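Alpha/beta hydrolase fold-3 domain protein (Sulfolobus islandicus, PDB 5LK6) probably hydrolyses carboxylic esters as a thermostable lipase-like carboxylesterase with an alpha/beta hydrolase fold. Local coordinates at residues A[61-66]-A[92-97]; A[163-168]-A[229-234]; A[256-259]-A[263-266]. One frame throughout, in Å; residues are numbered along the deposited sequence.

Interaction 1 (A[61-66]-A[92-97]); sequences RVYLPK and PLCRAI
On one flank of the alpha/beta hydrolase sheet, where strand 57-63 packs against helix 91-101, Y63 presents its phenol ring to C94 and R95. The two helix residues reach the ring from the same side of its plane. C94 CB comes to 3.7 Å from Y63 CE1 and 3.8 Å from Y63 CZ. R95 lies by the CD2-CE2 side of the ring with its aliphatic stem, R95 CG standing 3.7 Å from Y63 CE2 and 3.9 Å from Y63 CD2. Both approaches are oblique, neither squarely over the ring nor in line with its rim. The sulfur adds a Cys sulfur-aromatic contact, C94 SG lying 5.4 Å from the centroid of the Y63 ring and 46° off its normal. With CG of Y63 beside the backbone N (chi1 -54°), the ring leans out from the strand to meet the helix. This is sheet-helix packing of the fold: the strand bonds to neighbours on both sides through its backbone, and the helix leads to strand 104-108, with C101 at its end disulfide-bonded to C103. R95 continues past the ring with an extended chain and crosses Y63 at about a right angle, its guanidinium plane turned 83° from the ring. Its NE forms a salt bridge with D91, which pairs with R61 NH1 and accepts a hydrogen bond from Y63 OH that ties the phenol's hydroxyl end to the helix start. The two arginines gather round this carboxylate, R61 NH1 and R95 NH2 lying 6.3 Å apart, and D91, with E88 and D48 on R61, probably offsets their like charges.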
ATOM      1  N   ARG A  61      17.097   4.162  20.716  1.00 33.23           N
ATOM      2  CA  ARG A  61      17.309   5.489  20.176  1.00 31.96           C
ATOM      3  C   ARG A  61      15.936   6.133  19.901  1.00 31.32           C
ATOM      4  O   ARG A  61      15.074   5.531  19.278  1.00 28.92           O
ATOM      5  CB  ARG A  61      18.165   5.423  18.936  1.00 30.79           C
ATOM      6  CG  ARG A  61      18.236   6.746  18.193  1.00 30.05           C
ATOM      7  CD  ARG A  61      19.334   6.708  17.162  1.00 30.25           C
ATOM      8  NE  ARG A  61      20.620   6.508  17.807  1.00 29.87           N
ATOM      9  CZ  ARG A  61      21.766   6.304  17.167  1.00 32.06           C
ATOM     10  NH1 ARG A  61      21.839   6.242  15.805  1.00 32.49           N
ATOM     11  NH2 ARG A  61      22.865   6.135  17.903  1.00 30.56           N
ATOM     12  N   VAL A  62      15.765   7.360  20.397  1.00 32.12           N
ATOM     13  CA  VAL A  62      14.515   8.114  20.304  1.00 31.14           C
ATOM     14  C   VAL A  62      14.627   9.185  19.232  1.00 29.14           C
ATOM     15  O   VAL A  62      15.535  10.003  19.240  1.00 30.55           O
ATOM     16  CB  VAL A  62      14.157   8.746  21.630  1.00 30.66           C
ATOM     17  CG1 VAL A  62      12.724   9.237  21.607  1.00 30.87           C
ATOM     18  CG2 VAL A  62      14.365   7.734  22.762  1.00 31.81           C
ATOM     19  N   TYR A  63      13.730   9.112  18.265  1.00 30.86           N
ATOM     20  CA  TYR A  63      13.643  10.116  17.205  1.00 32.18           C
ATOM     21  C   TYR A  63      12.341  10.906  17.413  1.00 33.64           C
ATOM     22  O   TYR A  63      11.230  10.313  17.551  1.00 31.19           O
ATOM     23  CB  TYR A  63      13.593   9.439  15.843  1.00 29.91           C
ATOM     24  CG  TYR A  63      14.702   8.479  15.542  1.00 26.86           C
ATOM     25  CD1 TYR A  63      14.678   7.156  16.018  1.00 28.64           C
ATOM     26  CD2 TYR A  63      15.733   8.851  14.736  1.00 26.06           C
ATOM     27  CE1 TYR A  63      15.688   6.246  15.685  1.00 27.69           C
ATOM     28  CE2 TYR A  63      16.757   7.979  14.425  1.00 29.24           C
ATOM     29  CZ  TYR A  63      16.735   6.672  14.888  1.00 28.75           C
ATOM     30  OH  TYR A  63      17.777   5.836  14.520  1.00 31.19           O
ATOM     31  N   LEU A  64      12.472  12.230  17.476  1.00 36.29           N
ATOM     32  CA  LEU A  64      11.274  13.094  17.476  1.00 36.56           C
ATOM     33  C   LEU A  64      11.156  13.675  16.095  1.00 33.18           C
ATOM     34  O   LEU A  64      12.159  13.847  15.403  1.00 33.42           O
ATOM     35  CB  LEU A  64      11.357  14.217  18.488  1.00 37.41           C
ATOM     36  CG  LEU A  64      11.641  13.957  19.974  1.00 41.62           C
ATOM     37  CD1 LEU A  64      11.795  15.334  20.607  1.00 41.70           C
ATOM     38  CD2 LEU A  64      10.589  13.139  20.737  1.00 42.01           C
ATOM     39  N   PRO A  65       9.934  13.957  15.666  1.00 32.11           N
ATOM     40  CA  PRO A  65       9.766  14.687  14.416  1.00 36.00           C
ATOM     41  C   PRO A  65       9.909  16.208  14.616  1.00 39.94           C
ATOM     42  O   PRO A  65      10.030  16.711  15.761  1.00 37.27           O
ATOM     43  CB  PRO A  65       8.355  14.335  14.006  1.00 36.13           C
ATOM     44  CG  PRO A  65       7.645  14.118  15.319  1.00 35.35           C
ATOM     45  CD  PRO A  65       8.657  13.665  16.323  1.00 32.79           C
ATOM     46  N   LYS A  66       9.924  16.914  13.484  1.00 41.79           N
ATOM     47  CA  LYS A  66       9.986  18.378  13.448  1.00 39.26           C
ATOM     48  C   LYS A  66       8.701  18.973  13.957  1.00 37.85           C
ATOM     49  O   LYS A  66       8.738  19.848  14.788  1.00 34.92           O
ATOM     50  CB  LYS A  66      10.338  18.875  12.051  1.00 40.58           C
ATOM     51  CG  LYS A  66      11.831  18.753  11.853  1.00 42.38           C
ATOM     52  CD  LYS A  66      12.341  19.268  10.536  1.00 44.47           C
ATOM     53  CE  LYS A  66      13.792  19.711  10.724  1.00 51.21           C
ATOM     54  NZ  LYS A  66      14.606  19.598   9.482  1.00 53.15           N
ATOM     55  N   PRO A  92      18.762   5.154   9.101  1.00 22.20           N
ATOM     56  CA  PRO A  92      18.074   5.732   7.956  1.00 24.15           C
ATOM     57  C   PRO A  92      16.579   5.376   7.815  1.00 26.07           C
ATOM     58  O   PRO A  92      15.742   6.252   7.543  1.00 27.88           O
ATOM     59  CB  PRO A  92      18.868   5.208   6.760  1.00 22.87           C
ATOM     60  CG  PRO A  92      20.237   5.025   7.289  1.00 21.67           C
ATOM     61  CD  PRO A  92      20.014   4.505   8.690  1.00 21.83           C
ATOM     62  N   LEU A  93      16.237   4.122   8.024  1.00 25.90           N
ATOM     63  CA  LEU A  93      14.841   3.746   7.928  1.00 25.56           C
ATOM     64  C   LEU A  93      14.007   4.387   9.038  1.00 24.53           C
ATOM     65  O   LEU A  93      12.884   4.813   8.792  1.00 26.03           O
ATOM     66  CB  LEU A  93      14.729   2.223   7.966  1.00 24.86           C
ATOM     67  CG  LEU A  93      13.338   1.612   7.974  1.00 25.45           C
ATOM     68  CD1 LEU A  93      12.537   2.002   6.758  1.00 24.43           C
ATOM     69  CD2 LEU A  93      13.486   0.101   8.056  1.00 28.09           C
ATOM     70  N   CYS A  94      14.539   4.411  10.256  1.00 24.27           N
ATOM     71  CA  CYS A  94      13.756   4.843  11.393  1.00 25.16           C
ATOM     72  C   CYS A  94      13.534   6.318  11.269  1.00 25.37           C
ATOM     73  O   CYS A  94      12.468   6.796  11.588  1.00 23.15           O
ATOM     74  CB  CYS A  94      14.430   4.539  12.712  1.00 26.32           C
ATOM     75  SG  CYS A  94      14.222   2.821  13.207  1.00 25.74           S
ATOM     76  N   ARG A  95      14.542   7.020  10.769  1.00 25.62           N
ATOM     77  CA  ARG A  95      14.398   8.452  10.462  1.00 27.38           C
ATOM     78  C   ARG A  95      13.307   8.693   9.472  1.00 27.22           C
ATOM     79  O   ARG A  95      12.519   9.576   9.668  1.00 28.07           O
ATOM     80  CB  ARG A  95      15.698   9.052   9.908  1.00 28.09           C
ATOM     81  CG  ARG A  95      16.727   9.372  10.984  1.00 29.38           C
ATOM     82  CD  ARG A  95      18.072   9.676  10.332  1.00 31.11           C
ATOM     83  NE  ARG A  95      19.010  10.105  11.369  1.00 32.53           N
ATOM     84  CZ  ARG A  95      19.050  11.321  11.922  1.00 29.98           C
ATOM     85  NH1 ARG A  95      18.248  12.310  11.538  1.00 27.59           N
ATOM     86  NH2 ARG A  95      19.919  11.534  12.886  1.00 29.64           N
ATOM     87  N   ALA A  96      13.281   7.889   8.408  1.00 28.53           N
ATOM     88  CA  ALA A  96      12.305   8.011   7.334  1.00 26.92           C
ATOM     89  C   ALA A  96      10.903   7.694   7.806  1.00 27.23           C
ATOM     90  O   ALA A  96       9.953   8.351   7.404  1.00 24.45           O
ATOM     91  CB  ALA A  96      12.675   7.129   6.160  1.00 27.49           C
ATOM     92  N   ILE A  97      10.761   6.697   8.667  1.00 26.77           N
ATOM     93  CA  ILE A  97       9.443   6.463   9.267  1.00 27.16           C
ATOM     94  C   ILE A  97       8.998   7.661  10.122  1.00 27.94           C
ATOM     95  O   ILE A  97       7.855   8.105  10.030  1.00 26.11           O
ATOM     96  CB  ILE A  97       9.465   5.172  10.070  1.00 24.54           C
ATOM     97  CG1 ILE A  97       9.589   4.034   9.073  1.00 23.75           C
ATOM     98  CG2 ILE A  97       8.245   5.039  10.953  1.00 22.72           C
ATOM     99  CD1 ILE A  97       9.921   2.732   9.727  1.00 26.17           C
TER

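Interaction 2 (A[163-168]-A[229-234]); sequences LSKGKL and DLSGLP
K165 reaches across from the loop after helix 152-163 to the loop 229-234, and its ammonium end forms a salt bridge with D229, NZ to OD2 at 2.8 Å. The close-fitting part of the contact lies along the lysine chain and at its tip. K165 CD and CE each pass 3.5 Å from the backbone O of S231, and NZ stands 3.7 Å from S231 OG. CG of K165 points away from the residue's own N (chi1 -160°), which carries the chain out of its loop, and a bend at chi3 brings NZ up to the carboxylate. The lysine and aspartate side chains meet at about a right angle. Bridge and lysine chain both sit at the surface, with K165, D229 and G232 exposed, and the fit slackens toward the root of K165, where CG is 4.2 Å from the backbone O of G232. Beneath this polar layer the loop is held to the protein by L230 and L233, which pack on helix 247-259. The two carboxylate oxygens of D229 divide their work. While OD2 faces the lysine, OD1 accepts twice from S231 on the same face of its plane: the hydroxyl OG at 2.8 Å on the syn side, and the backbone N at 3.2 Å from well above the plane, 64° out of it. This double grip probably fixes the rotation of the carboxylate and so presents OD2 to K165. An aspartate side chain that accepts from the backbone N two residues further on, as D229 does from S231, defines an Asx turn.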
ATOM      1  N   LEU A 163       1.678 -10.897  23.884  1.00 30.41           N
ATOM      2  CA  LEU A 163       2.065 -10.776  25.294  1.00 31.03           C
ATOM      3  C   LEU A 163       1.436  -9.583  26.036  1.00 32.34           C
ATOM      4  O   LEU A 163       1.377  -9.581  27.250  1.00 35.90           O
ATOM      5  CB  LEU A 163       3.587 -10.604  25.366  1.00 30.78           C
ATOM      6  CG  LEU A 163       4.448 -11.850  25.035  1.00 29.03           C
ATOM      7  CD1 LEU A 163       5.942 -11.534  25.026  1.00 26.30           C
ATOM      8  CD2 LEU A 163       4.126 -12.981  25.989  1.00 27.07           C
ATOM      9  N   SER A 164       1.029  -8.570  25.283  1.00 31.41           N
ATOM     10  CA  SER A 164       0.440  -7.352  25.789  1.00 30.87           C
ATOM     11  C   SER A 164      -1.051  -7.419  25.938  1.00 34.85           C
ATOM     12  O   SER A 164      -1.607  -6.496  26.517  1.00 39.96           O
ATOM     13  CB  SER A 164       0.741  -6.188  24.844  1.00 28.84           C
ATOM     14  OG  SER A 164       2.115  -5.870  24.860  1.00 28.54           O
ATOM     15  N   LYS A 165      -1.708  -8.471  25.451  1.00 36.35           N
ATOM     16  CA  LYS A 165      -3.160  -8.599  25.578  1.00 42.64           C
ATOM     17  C   LYS A 165      -3.605  -8.542  27.061  1.00 44.31           C
ATOM     18  O   LYS A 165      -3.094  -9.289  27.861  1.00 43.65           O
ATOM     19  CB  LYS A 165      -3.632  -9.899  24.921  1.00 47.48           C
ATOM     20  CG  LYS A 165      -5.106  -9.928  24.552  1.00 52.48           C
ATOM     21  CD  LYS A 165      -5.565 -11.316  24.108  1.00 55.28           C
ATOM     22  CE  LYS A 165      -7.005 -11.509  24.577  1.00 59.85           C
ATOM     23  NZ  LYS A 165      -7.567 -12.816  24.142  1.00 63.24           N
ATOM     24  N   GLY A 166      -4.514  -7.623  27.409  1.00 47.48           N
ATOM     25  CA  GLY A 166      -4.949  -7.395  28.811  1.00 50.41           C
ATOM     26  C   GLY A 166      -3.938  -6.746  29.772  1.00 53.07           C
ATOM     27  O   GLY A 166      -4.091  -6.826  30.983  1.00 54.99           O
ATOM     28  N   LYS A 167      -2.863  -6.178  29.242  1.00 50.51           N
ATOM     29  CA  LYS A 167      -1.884  -5.457  30.036  1.00 46.83           C
ATOM     30  C   LYS A 167      -1.639  -4.076  29.473  1.00 48.64           C
ATOM     31  O   LYS A 167      -1.374  -3.164  30.220  1.00 51.81           O
ATOM     32  CB  LYS A 167      -0.524  -6.154  30.026  1.00 51.77           C
ATOM     33  CG  LYS A 167      -0.378  -7.550  30.651  1.00 57.55           C
ATOM     34  CD  LYS A 167       0.999  -7.669  31.377  1.00 62.61           C
ATOM     35  CE  LYS A 167       1.654  -9.056  31.366  1.00 60.35           C
ATOM     36  NZ  LYS A 167       0.634 -10.116  31.540  1.00 57.33           N
ATOM     37  N   LEU A 168      -1.656  -3.927  28.150  1.00 51.30           N
ATOM     38  CA  LEU A 168      -1.274  -2.704  27.458  1.00 48.67           C
ATOM     39  C   LEU A 168      -2.300  -2.468  26.360  1.00 51.91           C
ATOM     40  O   LEU A 168      -2.602  -3.402  25.629  1.00 54.25           O
ATOM     41  CB  LEU A 168       0.081  -2.942  26.789  1.00 46.81           C
ATOM     42  CG  LEU A 168       1.365  -2.449  27.414  1.00 48.75           C
ATOM     43  CD1 LEU A 168       1.414  -2.727  28.898  1.00 51.73           C
ATOM     44  CD2 LEU A 168       2.570  -3.067  26.739  1.00 47.23           C
ATOM     45  N   ASP A 229      -5.419 -18.023  20.911  1.00 43.52           N
ATOM     46  CA  ASP A 229      -6.440 -16.997  20.735  1.00 44.48           C
ATOM     47  C   ASP A 229      -5.796 -15.706  20.206  1.00 38.21           C
ATOM     48  O   ASP A 229      -5.005 -15.030  20.916  1.00 29.37           O
ATOM     49  CB  ASP A 229      -7.067 -16.706  22.127  1.00 51.00           C
ATOM     50  CG  ASP A 229      -8.269 -15.772  22.079  1.00 51.49           C
ATOM     51  OD1 ASP A 229      -8.855 -15.575  21.005  1.00 52.29           O
ATOM     52  OD2 ASP A 229      -8.626 -15.241  23.141  1.00 57.07           O
ATOM     53  N   LEU A 230      -6.155 -15.341  18.984  1.00 36.19           N
ATOM     54  CA  LEU A 230      -5.630 -14.092  18.396  1.00 36.15           C
ATOM     55  C   LEU A 230      -6.570 -12.918  18.564  1.00 34.55           C
ATOM     56  O   LEU A 230      -6.237 -11.813  18.155  1.00 34.64           O
ATOM     57  CB  LEU A 230      -5.265 -14.288  16.929  1.00 33.45           C
ATOM     58  CG  LEU A 230      -4.094 -15.241  16.721  1.00 33.65           C
ATOM     59  CD1 LEU A 230      -4.020 -15.678  15.263  1.00 34.92           C
ATOM     60  CD2 LEU A 230      -2.766 -14.641  17.187  1.00 34.10           C
ATOM     61  N   SER A 231      -7.713 -13.141  19.211  1.00 36.23           N
ATOM     62  CA  SER A 231      -8.747 -12.080  19.376  1.00 38.02           C
ATOM     63  C   SER A 231      -8.258 -10.946  20.286  1.00 33.28           C
ATOM     64  O   SER A 231      -7.326 -11.140  21.080  1.00 34.37           O
ATOM     65  CB  SER A 231     -10.059 -12.659  19.915  1.00 36.77           C
ATOM     66  OG  SER A 231      -9.870 -12.943  21.298  1.00 43.04           O
ATOM     67  N   GLY A 232      -8.853  -9.760  20.084  1.00 31.10           N
ATOM     68  CA  GLY A 232      -8.545  -8.526  20.820  1.00 29.46           C
ATOM     69  C   GLY A 232      -7.129  -8.040  20.760  1.00 31.91           C
ATOM     70  O   GLY A 232      -6.674  -7.383  21.653  1.00 35.45           O
ATOM     71  N   LEU A 233      -6.406  -8.385  19.712  1.00 33.23           N
ATOM     72  CA  LEU A 233      -5.116  -7.798  19.482  1.00 32.49           C
ATOM     73  C   LEU A 233      -5.317  -6.441  18.803  1.00 29.55           C
ATOM     74  O   LEU A 233      -6.375  -6.161  18.235  1.00 28.09           O
ATOM     75  CB  LEU A 233      -4.300  -8.717  18.563  1.00 35.26           C
ATOM     76  CG  LEU A 233      -3.887 -10.037  19.179  1.00 37.45           C
ATOM     77  CD1 LEU A 233      -3.110 -10.812  18.146  1.00 36.07           C
ATOM     78  CD2 LEU A 233      -3.020  -9.845  20.418  1.00 41.03           C
ATOM     79  N   PRO A 234      -4.279  -5.620  18.790  1.00 25.80           N
ATOM     80  CA  PRO A 234      -4.398  -4.366  18.091  1.00 26.75           C
ATOM     81  C   PRO A 234      -4.694  -4.446  16.579  1.00 26.11           C
ATOM     82  O   PRO A 234      -4.289  -5.375  15.883  1.00 23.98           O
ATOM     83  CB  PRO A 234      -2.991  -3.721  18.294  1.00 28.10           C
ATOM     84  CG  PRO A 234      -2.374  -4.466  19.431  1.00 26.93           C
ATOM     85  CD  PRO A 234      -2.906  -5.841  19.261  1.00 26.51           C
TER

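Interaction 3 (A[256-259]-A[263-266]); sequences RLLQ and PVTS
The flat group in this contact is the P263-V264 peptide, which L258 approaches obliquely: its CD2 methyl lies 3.7 Å from V264 N, neither squarely over the peptide nor in its plane. No aromatic ring takes part, and the rest of the interface is branched aliphatic packing. V264 turns its side chain from strand 264-269 toward the last turn of helix 247-259, where L257 and L258 receive it. V264 CG2 comes to 3.5 Å from L257 CB and 3.9 Å from L258 CG, so this one methyl touches both leucines. It stands beside the backbone N of V264 while CG1 is anti to it (chi1 -174°), and thus one branch alone is sent to the pair. L257 crosses the valine at about a right angle. L258 comes alongside more slantwise, its CD2 and CG each 3.8 Å from V264 CB. Shortening L258 to an alanine would probably open a gap beside V264 CB and leave N271 of the second subunit without the leucine it packs on. L257 also packs on I238 of strand 236-241, which V264 touches too. On the strand, T265 OG1 bonds to D288 of the second subunit, and S266 makes side-chain and backbone hydrogen bonds to that same subunit, so the outer edge of the sheet takes part in the dimer. Strand 236-241, helix 247-259 and the parallel strand 264-269 form a beta-alpha-beta crossover of the alpha/beta hydrolase fold, and this contact packs its helix onto its second strand.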
ATOM      1  N   ARG A 256      -5.606 -15.033   9.735  1.00 22.81           N
ATOM      2  CA  ARG A 256      -5.961 -15.535  11.055  1.00 26.16           C
ATOM      3  C   ARG A 256      -6.364 -14.423  12.004  1.00 24.08           C
ATOM      4  O   ARG A 256      -7.288 -14.616  12.796  1.00 22.33           O
ATOM      5  CB  ARG A 256      -4.807 -16.348  11.668  1.00 34.03           C
ATOM      6  CG  ARG A 256      -4.715 -17.768  11.124  1.00 42.34           C
ATOM      7  CD  ARG A 256      -5.283 -18.813  12.114  1.00 57.28           C
ATOM      8  NE  ARG A 256      -5.440 -20.106  11.413  1.00 81.71           N
ATOM      9  CZ  ARG A 256      -4.443 -20.972  11.047  1.00 93.85           C
ATOM     10  NH1 ARG A 256      -3.133 -20.739  11.333  1.00 78.74           N
ATOM     11  NH2 ARG A 256      -4.756 -22.121  10.390  1.00 83.73           N
ATOM     12  N   LEU A 257      -5.688 -13.266  11.928  1.00 22.10           N
ATOM     13  CA  LEU A 257      -6.097 -12.116  12.692  1.00 21.29           C
ATOM     14  C   LEU A 257      -7.486 -11.700  12.254  1.00 22.58           C
ATOM     15  O   LEU A 257      -8.389 -11.538  13.104  1.00 22.40           O
ATOM     16  CB  LEU A 257      -5.143 -10.969  12.516  1.00 21.73           C
ATOM     17  CG  LEU A 257      -3.781 -11.109  13.167  1.00 22.80           C
ATOM     18  CD1 LEU A 257      -2.914  -9.920  12.867  1.00 23.49           C
ATOM     19  CD2 LEU A 257      -3.937 -11.159  14.644  1.00 24.63           C
ATOM     20  N   LEU A 258      -7.688 -11.565  10.936  1.00 23.82           N
ATOM     21  CA  LEU A 258      -9.010 -11.233  10.393  1.00 24.08           C
ATOM     22  C   LEU A 258     -10.062 -12.228  10.863  1.00 27.15           C
ATOM     23  O   LEU A 258     -11.144 -11.811  11.251  1.00 27.27           O
ATOM     24  CB  LEU A 258      -9.020 -11.187   8.881  1.00 23.77           C
ATOM     25  CG  LEU A 258      -8.393  -9.967   8.207  1.00 23.32           C
ATOM     26  CD1 LEU A 258      -8.297 -10.251   6.699  1.00 22.83           C
ATOM     27  CD2 LEU A 258      -9.204  -8.714   8.476  1.00 22.80           C
ATOM     28  N   GLN A 259      -9.746 -13.526  10.867  1.00 28.90           N
ATOM     29  CA  GLN A 259     -10.706 -14.522  11.308  1.00 31.74           C
ATOM     30  C   GLN A 259     -11.070 -14.353  12.816  1.00 27.46           C
ATOM     31  O   GLN A 259     -12.143 -14.674  13.226  1.00 27.79           O
ATOM     32  CB  GLN A 259     -10.192 -15.934  10.978  1.00 39.38           C
ATOM     33  CG  GLN A 259     -11.204 -17.072  11.235  1.00 53.87           C
ATOM     34  CD  GLN A 259     -10.680 -18.521  10.972  1.00 57.86           C
ATOM     35  OE1 GLN A 259     -11.374 -19.344  10.340  1.00 60.37           O
ATOM     36  NE2 GLN A 259      -9.487 -18.841  11.502  1.00 52.06           N
ATOM     37  N   PRO A 263      -9.080  -6.050  13.199  1.00 22.94           N
ATOM     38  CA  PRO A 263      -9.042  -5.389  11.886  1.00 22.67           C
ATOM     39  C   PRO A 263      -7.616  -5.424  11.327  1.00 23.16           C
ATOM     40  O   PRO A 263      -6.674  -5.090  12.053  1.00 21.01           O
ATOM     41  CB  PRO A 263      -9.482  -3.919  12.164  1.00 21.52           C
ATOM     42  CG  PRO A 263      -9.881  -3.858  13.568  1.00 21.56           C
ATOM     43  CD  PRO A 263      -9.275  -5.078  14.283  1.00 22.48           C
ATOM     44  N   VAL A 264      -7.483  -5.868  10.061  1.00 23.24           N
ATOM     45  CA  VAL A 264      -6.207  -5.936   9.381  1.00 22.03           C
ATOM     46  C   VAL A 264      -6.305  -5.351   7.992  1.00 21.65           C
ATOM     47  O   VAL A 264      -7.236  -5.668   7.233  1.00 22.01           O
ATOM     48  CB  VAL A 264      -5.741  -7.376   9.190  1.00 22.80           C
ATOM     49  CG1 VAL A 264      -4.321  -7.392   8.615  1.00 21.44           C
ATOM     50  CG2 VAL A 264      -5.844  -8.156  10.492  1.00 23.82           C
ATOM     51  N   THR A 265      -5.314  -4.543   7.650  1.00 20.03           N
ATOM     52  CA  THR A 265      -5.079  -4.176   6.258  1.00 19.60           C
ATOM     53  C   THR A 265      -3.804  -4.881   5.830  1.00 19.76           C
ATOM     54  O   THR A 265      -2.747  -4.660   6.398  1.00 19.19           O
ATOM     55  CB  THR A 265      -4.956  -2.669   6.089  1.00 19.11           C
ATOM     56  OG1 THR A 265      -6.267  -2.092   6.248  1.00 18.72           O
ATOM     57  CG2 THR A 265      -4.354  -2.340   4.697  1.00 19.43           C
ATOM     58  N   SER A 266      -3.938  -5.759   4.843  1.00 20.27           N
ATOM     59  CA  SER A 266      -2.866  -6.640   4.387  1.00 18.68           C
ATOM     60  C   SER A 266      -2.579  -6.218   2.960  1.00 18.75           C
ATOM     61  O   SER A 266      -3.483  -6.245   2.083  1.00 18.34           O
ATOM     62  CB  SER A 266      -3.322  -8.090   4.446  1.00 18.07           C
ATOM     63  OG  SER A 266      -2.393  -9.008   3.873  1.00 20.43           O
TER

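From the N terminus, the contacts follow one another in series, none enclosing or crossing another. Interaction 1 closes the segment that runs from strand 57-63 through strand 72-77 to helix 91-101. Interaction 2 then spans the long excursion between 163-168 and 229-234, which includes strand 173-176 and helix 200-210. Interaction 3 closes the short turn from helix 247-259 into strand 264-269. Interactions 1 and 3 reach the same sheet, their centres about 27 Å apart. Interactions 2 and 3 touch, L233 CD1 lying 3.6 Å from L257 CD2, so the surface loop and the final crossover share an apolar seam.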